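Local coordinates for variant surface glycoprotein MITAT 1.1 (Trypanosoma brucei brucei, PDB 5LY9) that forms, with many identical copies, the dense coat on the surface of the parasite, whose antigenically distinct variants let the trypanosome evade the host immune response, at residues 122-127 with 138-143; 255-258 with 263-266. One frame throughout, in Å; residues are numbered along the deposited sequence.

Contact 1 (122-127 with 138-143); sequences KCLVTT and TKLDDQ
Leu124 and Leu140 make the apolar half of this contact, one methyl against another: CD1 of Leu124 lies 3.9 Å from CD1 of Leu140, and the two side chains cross at about a right angle and touch through these methyl ends. Both CB atoms face the opposite segment. In Leu124, CG stands anti to the carbonyl carbon (chi1 -65°), with CD1 continuing the chain toward its partner. Trp11, near the start of helix 8-21, and Glu113, at the C-terminal end of helix 62-114, touch both buried leucines.

The segment 138-143 is the tip of a beta hairpin. Strands 139-140 and 143-144 run antiparallel and are joined by a type II' turn from Leu140 to Gln143, closed by the backbone bonds Leu140 N to Gln143 O (2.8 Å) and Gln143 N to Leu140 O (2.9 Å). Asp141, at the first corner of the turn, has a positive phi of 43°.

The second touch, between a methyl and a carboxylate oxygen, is plain van der Waals contact: CG2 of Thr126 sits 3.5 Å from OD2 of Asp141. The other carboxylate oxygen, OD1, accepts a hydrogen bond from the backbone N of Thr134, which ties the turn to the residue just before strand 135-136.

Backbone bonds of Leu124 to Ala133 and of Val125 to Leu6, together with the disulfide from Cys123 to Cys190, fix the segment 122-127 among neighbouring loops; Cys123 also packs on Tyr201 of the second subunit.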
ATOM      1  N   LYS A 122     -17.392 -12.972 -33.924  1.00 25.58           N
ATOM      2  CA  LYS A 122     -17.976 -12.556 -32.664  1.00 26.09           C
ATOM      3  C   LYS A 122     -17.346 -13.395 -31.590  1.00 24.43           C
ATOM      4  O   LYS A 122     -17.423 -14.610 -31.655  1.00 23.58           O
ATOM      5  CB  LYS A 122     -19.487 -12.768 -32.669  1.00 28.91           C
ATOM      6  CG  LYS A 122     -20.239 -12.065 -33.752  1.00 30.60           C
ATOM      7  CD  LYS A 122     -21.717 -12.287 -33.747  1.00 29.96           C
ATOM      8  CE  LYS A 122     -22.272 -11.325 -34.795  1.00 30.87           C
ATOM      9  NZ  LYS A 122     -23.687 -11.666 -35.066  1.00 32.44           N
ATOM     10  N   CYS A 123     -16.738 -12.755 -30.570  1.00 24.52           N
ATOM     11  CA  CYS A 123     -15.976 -13.533 -29.563  1.00 25.40           C
ATOM     12  C   CYS A 123     -16.592 -13.629 -28.160  1.00 25.25           C
ATOM     13  O   CYS A 123     -16.399 -14.616 -27.426  1.00 27.60           O
ATOM     14  CB  CYS A 123     -14.536 -13.027 -29.472  1.00 26.72           C
ATOM     15  SG  CYS A 123     -13.465 -13.433 -30.847  1.00 27.72           S
ATOM     16  N   LEU A 124     -17.304 -12.611 -27.750  1.00 24.27           N
ATOM     17  CA  LEU A 124     -18.076 -12.690 -26.514  1.00 24.29           C
ATOM     18  C   LEU A 124     -19.510 -12.808 -26.917  1.00 24.34           C
ATOM     19  O   LEU A 124     -20.083 -11.850 -27.403  1.00 24.30           O
ATOM     20  CB  LEU A 124     -17.878 -11.469 -25.626  1.00 24.77           C
ATOM     21  CG  LEU A 124     -16.467 -11.289 -25.067  1.00 25.76           C
ATOM     22  CD1 LEU A 124     -16.501 -10.072 -24.133  1.00 26.88           C
ATOM     23  CD2 LEU A 124     -15.907 -12.498 -24.337  1.00 24.11           C
ATOM     24  N   VAL A 125     -20.042 -13.995 -26.752  1.00 24.00           N
ATOM     25  CA  VAL A 125     -21.373 -14.300 -27.186  1.00 24.55           C
ATOM     26  C   VAL A 125     -22.254 -14.731 -26.037  1.00 26.08           C
ATOM     27  O   VAL A 125     -21.806 -14.884 -24.882  1.00 25.30           O
ATOM     28  CB  VAL A 125     -21.358 -15.386 -28.326  1.00 23.79           C
ATOM     29  CG1 VAL A 125     -20.645 -14.834 -29.525  1.00 23.28           C
ATOM     30  CG2 VAL A 125     -20.782 -16.738 -27.863  1.00 23.85           C
ATOM     31  N   THR A 126     -23.552 -14.907 -26.323  1.00 24.52           N
ATOM     32  CA  THR A 126     -24.490 -15.204 -25.275  1.00 25.36           C
ATOM     33  C   THR A 126     -24.574 -16.697 -25.093  1.00 25.38           C
ATOM     34  O   THR A 126     -23.816 -17.311 -24.289  1.00 26.32           O
ATOM     35  CB  THR A 126     -25.840 -14.538 -25.538  1.00 27.23           C
ATOM     36  OG1 THR A 126     -26.354 -15.073 -26.782  1.00 26.88           O
ATOM     37  CG2 THR A 126     -25.678 -13.072 -25.585  1.00 28.24           C
ATOM     38  N   THR A 127     -25.487 -17.339 -25.825  1.00 25.37           N
ATOM     39  CA  THR A 127     -25.736 -18.779 -25.706  1.00 25.62           C
ATOM     40  C   THR A 127     -25.554 -19.515 -27.063  1.00 25.34           C
ATOM     41  O   THR A 127     -25.630 -20.737 -27.090  1.00 26.86           O
ATOM     42  CB  THR A 127     -27.192 -19.014 -25.284  1.00 28.15           C
ATOM     43  OG1 THR A 127     -28.031 -18.380 -26.267  1.00 28.20           O
ATOM     44  CG2 THR A 127     -27.496 -18.441 -23.848  1.00 29.25           C
ATOM     45  N   THR A 138     -21.171   0.577 -18.995  1.00 23.84           N
ATOM     46  CA  THR A 138     -20.237  -0.302 -18.279  1.00 24.30           C
ATOM     47  C   THR A 138     -20.692  -1.757 -18.227  1.00 23.12           C
ATOM     48  O   THR A 138     -19.980  -2.582 -17.721  1.00 24.09           O
ATOM     49  CB  THR A 138     -20.088   0.176 -16.848  1.00 24.47           C
ATOM     50  OG1 THR A 138     -21.379   0.245 -16.231  1.00 24.56           O
ATOM     51  CG2 THR A 138     -19.367   1.495 -16.842  1.00 27.08           C
ATOM     52  N   LYS A 139     -21.836  -2.058 -18.790  1.00 23.28           N
ATOM     53  CA  LYS A 139     -22.470  -3.370 -18.748  1.00 23.99           C
ATOM     54  C   LYS A 139     -22.242  -4.156 -20.053  1.00 24.44           C
ATOM     55  O   LYS A 139     -22.259  -3.567 -21.147  1.00 23.99           O
ATOM     56  CB  LYS A 139     -23.972  -3.213 -18.617  1.00 27.00           C
ATOM     57  CG  LYS A 139     -24.441  -2.526 -17.357  1.00 28.93           C
ATOM     58  CD  LYS A 139     -25.920  -2.205 -17.408  1.00 31.03           C
ATOM     59  CE  LYS A 139     -26.456  -1.278 -18.490  1.00 34.69           C
ATOM     60  NZ  LYS A 139     -26.050   0.055 -18.169  1.00 37.10           N
ATOM     61  N   LEU A 140     -22.078  -5.464 -19.927  1.00 23.26           N
ATOM     62  CA  LEU A 140     -22.137  -6.361 -21.049  1.00 23.60           C
ATOM     63  C   LEU A 140     -23.322  -7.230 -20.777  1.00 26.35           C
ATOM     64  O   LEU A 140     -23.375  -7.944 -19.813  1.00 24.00           O
ATOM     65  CB  LEU A 140     -20.877  -7.256 -21.146  1.00 24.51           C
ATOM     66  CG  LEU A 140     -19.730  -6.736 -21.920  1.00 26.41           C
ATOM     67  CD1 LEU A 140     -18.562  -7.758 -21.791  1.00 26.85           C
ATOM     68  CD2 LEU A 140     -20.081  -6.457 -23.371  1.00 25.35           C
ATOM     69  N   ASP A 141     -24.292  -7.140 -21.680  1.00 28.33           N
ATOM     70  CA  ASP A 141     -25.661  -7.545 -21.392  1.00 30.69           C
ATOM     71  C   ASP A 141     -26.121  -7.069 -20.025  1.00 30.99           C
ATOM     72  O   ASP A 141     -26.213  -5.865 -19.740  1.00 30.05           O
ATOM     73  CB  ASP A 141     -25.757  -9.036 -21.563  1.00 33.09           C
ATOM     74  CG  ASP A 141     -25.650  -9.484 -23.052  1.00 35.53           C
ATOM     75  OD1 ASP A 141     -26.011  -8.779 -24.089  1.00 35.98           O
ATOM     76  OD2 ASP A 141     -25.205 -10.616 -23.120  1.00 35.71           O
ATOM     77  N   ASP A 142     -26.446  -7.966 -19.164  1.00 30.41           N
ATOM     78  CA  ASP A 142     -26.934  -7.456 -17.897  1.00 32.92           C
ATOM     79  C   ASP A 142     -25.853  -7.436 -16.824  1.00 27.97           C
ATOM     80  O   ASP A 142     -26.190  -7.246 -15.693  1.00 26.99           O
ATOM     81  CB  ASP A 142     -28.131  -8.276 -17.451  1.00 34.94           C
ATOM     82  CG  ASP A 142     -27.849  -9.748 -17.336  1.00 42.00           C
ATOM     83  OD1 ASP A 142     -26.889 -10.255 -17.977  1.00 43.68           O
ATOM     84  OD2 ASP A 142     -28.655 -10.440 -16.614  1.00 51.24           O
ATOM     85  N   GLN A 143     -24.585  -7.684 -17.164  1.00 24.56           N
ATOM     86  CA  GLN A 143     -23.532  -7.865 -16.169  1.00 23.35           C
ATOM     87  C   GLN A 143     -22.605  -6.640 -16.175  1.00 23.25           C
ATOM     88  O   GLN A 143     -22.057  -6.298 -17.229  1.00 21.86           O
ATOM     89  CB  GLN A 143     -22.744  -9.120 -16.518  1.00 25.71           C
ATOM     90  CG  GLN A 143     -21.533  -9.442 -15.656  1.00 26.86           C
ATOM     91  CD  GLN A 143     -21.754  -9.392 -14.174  1.00 29.29           C
ATOM     92  OE1 GLN A 143     -22.632 -10.135 -13.705  1.00 29.90           O
ATOM     93  NE2 GLN A 143     -20.946  -8.541 -13.384  1.00 27.12           N
TER

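Contact 2 (255-258 with 263-266). With NAG (2-acetamido-2-deoxy-beta-D-glucopyranose), chain C.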
ATOM      1  N   ARG A 255      -3.783 -13.229   3.005  1.00 23.50           N
ATOM      2  CA  ARG A 255      -2.762 -12.748   3.982  1.00 24.31           C
ATOM      3  C   ARG A 255      -2.808 -11.284   4.374  1.00 23.41           C
ATOM      4  O   ARG A 255      -1.913 -10.820   5.123  1.00 23.44           O
ATOM      5  CB  ARG A 255      -1.341 -13.157   3.523  1.00 26.86           C
ATOM      6  CG  ARG A 255      -1.349 -14.665   3.566  1.00 32.67           C
ATOM      7  CD  ARG A 255      -0.126 -15.361   3.113  1.00 37.28           C
ATOM      8  NE  ARG A 255      -0.367 -16.818   3.196  1.00 41.68           N
ATOM      9  CZ  ARG A 255       0.588 -17.726   3.039  1.00 46.37           C
ATOM     10  NH1 ARG A 255       1.855 -17.355   2.854  1.00 48.14           N
ATOM     11  NH2 ARG A 255       0.276 -19.000   3.094  1.00 50.08           N
ATOM     12  N   GLU A 256      -3.898 -10.598   4.034  1.00 21.62           N
ATOM     13  CA  GLU A 256      -4.021  -9.177   4.339  1.00 22.70           C
ATOM     14  C   GLU A 256      -4.004  -8.985   5.849  1.00 23.08           C
ATOM     15  O   GLU A 256      -4.772  -9.638   6.615  1.00 22.35           O
ATOM     16  CB  GLU A 256      -5.337  -8.630   3.841  1.00 22.45           C
ATOM     17  CG  GLU A 256      -5.403  -8.578   2.342  1.00 22.62           C
ATOM     18  CD  GLU A 256      -6.797  -8.341   1.764  1.00 23.24           C
ATOM     19  OE1 GLU A 256      -7.752  -8.509   2.488  1.00 23.47           O
ATOM     20  OE2 GLU A 256      -6.898  -8.013   0.536  1.00 22.65           O
ATOM     21  N   ALA A 257      -3.198  -8.003   6.295  1.00 22.23           N
ATOM     22  CA  ALA A 257      -3.283  -7.505   7.702  1.00 23.55           C
ATOM     23  C   ALA A 257      -4.607  -6.759   7.884  1.00 23.71           C
ATOM     24  O   ALA A 257      -5.006  -5.996   7.018  1.00 24.81           O
ATOM     25  CB  ALA A 257      -2.129  -6.551   8.008  1.00 23.89           C
ATOM     26  N   LYS A 258      -5.206  -6.927   9.047  1.00 22.03           N
ATOM     27  CA  LYS A 258      -6.447  -6.316   9.410  1.00 22.53           C
ATOM     28  C   LYS A 258      -6.296  -5.528  10.680  1.00 22.14           C
ATOM     29  O   LYS A 258      -5.539  -5.903  11.601  1.00 22.39           O
ATOM     30  CB  LYS A 258      -7.497  -7.369   9.667  1.00 23.76           C
ATOM     31  CG  LYS A 258      -7.699  -8.504   8.628  1.00 24.31           C
ATOM     32  CD  LYS A 258      -8.414  -8.042   7.414  1.00 24.77           C
ATOM     33  CE  LYS A 258      -8.430  -9.154   6.377  1.00 25.92           C
ATOM     34  NZ  LYS A 258      -9.214  -8.721   5.175  1.00 27.45           N
ATOM     35  N   ALA A 263      -1.887  -7.482  16.599  1.00 23.63           N
ATOM     36  CA  ALA A 263      -0.898  -6.417  16.572  1.00 24.40           C
ATOM     37  C   ALA A 263      -1.455  -5.011  16.794  1.00 23.64           C
ATOM     38  O   ALA A 263      -0.714  -4.137  17.220  1.00 25.20           O
ATOM     39  CB  ALA A 263      -0.055  -6.479  15.250  1.00 24.95           C
ATOM     40  N   TYR A 264      -2.713  -4.780  16.469  1.00 22.76           N
ATOM     41  CA  TYR A 264      -3.290  -3.457  16.400  1.00 23.70           C
ATOM     42  C   TYR A 264      -4.513  -3.272  17.279  1.00 24.02           C
ATOM     43  O   TYR A 264      -5.190  -2.267  17.148  1.00 24.14           O
ATOM     44  CB  TYR A 264      -3.658  -3.091  14.921  1.00 23.03           C
ATOM     45  CG  TYR A 264      -2.570  -3.493  13.951  1.00 22.79           C
ATOM     46  CD1 TYR A 264      -1.284  -2.962  14.034  1.00 22.27           C
ATOM     47  CD2 TYR A 264      -2.825  -4.440  12.929  1.00 22.34           C
ATOM     48  CE1 TYR A 264      -0.302  -3.396  13.165  1.00 22.10           C
ATOM     49  CE2 TYR A 264      -1.865  -4.826  12.039  1.00 23.29           C
ATOM     50  CZ  TYR A 264      -0.569  -4.317  12.141  1.00 22.66           C
ATOM     51  OH  TYR A 264       0.431  -4.711  11.308  1.00 21.88           O
ATOM     52  N   THR A 265      -4.683  -4.171  18.270  1.00 23.78           N
ATOM     53  CA  THR A 265      -5.813  -4.108  19.172  1.00 24.37           C
ATOM     54  C   THR A 265      -5.348  -4.379  20.564  1.00 23.67           C
ATOM     55  O   THR A 265      -4.251  -4.911  20.772  1.00 25.57           O
ATOM     56  CB  THR A 265      -6.873  -5.192  18.809  1.00 25.04           C
ATOM     57  OG1 THR A 265      -6.233  -6.444  18.606  1.00 24.43           O
ATOM     58  CG2 THR A 265      -7.578  -4.836  17.522  1.00 25.82           C
ATOM     59  N   ASN A 266      -6.156  -3.968  21.518  1.00 23.90           N
ATOM     60  CA  ASN A 266      -5.922  -4.286  22.914  1.00 24.45           C
ATOM     61  C   ASN A 266      -5.995  -5.773  23.184  1.00 26.24           C
ATOM     62  O   ASN A 266      -6.753  -6.524  22.564  1.00 26.17           O
ATOM     63  CB  ASN A 266      -6.936  -3.536  23.768  1.00 25.59           C
ATOM     64  CG  ASN A 266      -6.670  -2.011  23.852  1.00 26.14           C
ATOM     65  OD1 ASN A 266      -5.529  -1.533  24.118  1.00 27.48           O
ATOM     66  ND2 ASN A 266      -7.732  -1.245  23.716  1.00 25.41           N
TER
HETATM   67  C1  NAG C   1      -7.677   0.182  23.835  1.00 24.26           C
HETATM   68  C2  NAG C   1      -8.446   0.966  22.783  1.00 26.74           C
HETATM   69  C3  NAG C   1      -8.511   2.418  23.100  1.00 25.48           C
HETATM   70  C4  NAG C   1      -9.104   2.560  24.508  1.00 26.21           C
HETATM   71  C5  NAG C   1      -8.271   1.767  25.504  1.00 25.07           C
HETATM   72  C6  NAG C   1      -8.801   1.766  26.945  1.00 25.57           C
HETATM   73  C7  NAG C   1      -8.402   0.102  20.499  1.00 29.10           C
HETATM   74  C8  NAG C   1      -7.679  -0.021  19.186  1.00 27.88           C
HETATM   75  N2  NAG C   1      -7.813   0.793  21.480  1.00 26.07           N
HETATM   76  O3  NAG C   1      -9.365   3.069  22.168  1.00 27.81           O
HETATM   77  O4  NAG C   1      -9.028   3.942  24.844  1.00 28.15           O
HETATM   78  O5  NAG C   1      -8.276   0.419  25.107  1.00 24.75           O
HETATM   79  O6  NAG C   1     -10.198   1.434  26.943  1.00 26.16           O
HETATM   80  O7  NAG C   1      -9.474  -0.431  20.676  1.00 29.56           O
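Tyr264 reaches across to the segment 255-258 with one edge of its ring. The carbonyl oxygen of Lys258 lies in the ring plane, 3.4 Å from CD2 and 3.9 Å from CE2 of Tyr264, facing the C-H edge with no hydrogen bond between them. Further along the same edge, CB of Ala257 stands 4.4 Å from CE2 of Tyr264, a looser apolar touch. One face of the ring is covered from its own segment: CB of Ala263 sits 3.7 Å above the plane, over the centre. With CG anti to the carbonyl carbon of Tyr264 (chi1 -43°), the ring extends back toward the residues that precede it in the chain. Tyr264 and Ala257 are both buried, and this is the close-packed part of the contact.

Lys258 behaves differently. Its CB points away from the segment 263-266, and its chain runs back along its own segment to NZ, which forms a salt bridge with OE1 of Glu256 (3.1 Å), meeting that oxygen nearly along its C-O axis. Arg159 also binds OE1, while Ser94 holds OE2, so the buried carboxylate is gripped at both oxygens.

From Thr265 onward the segment is more open. Partly exposed Asn266 carries an N-linked glycan: Asn266 ND2 is bonded covalently to NAG C1 (1.4 Å), the first N-acetylglucosamine. The acetyl methyl C8 of this NAG turns back to lie 3.9 Å from the backbone O of Tyr264.

Both segments belong to the connection between helices 244-254 and 275-285, laid against the two long helices: Tyr264 packs on Val35 of helix 24-55 and Tyr83 of helix 62-114, and Gln91 of the latter holds the carbonyl of Ala257.

In the fold
Contact 1 is complete in sequence before contact 2 begins, and both belong to the N-terminal part of this A-type variant surface glycoprotein. Their centres are about 40 Å apart and their nearest atoms about 20 Å. Helix 62-114 links the two: its C-terminal end packs on contact 1, while residues in its middle and first half line contact 2. The centre of contact 1 lies about 32 Å from that of the chain, among the loops and small hairpin at one end of the elongated molecule; that of contact 2 is about 9 Å from it, beside the helical stem. The two thus sit at different levels of the subunit, with the glycan leaving at the more central one.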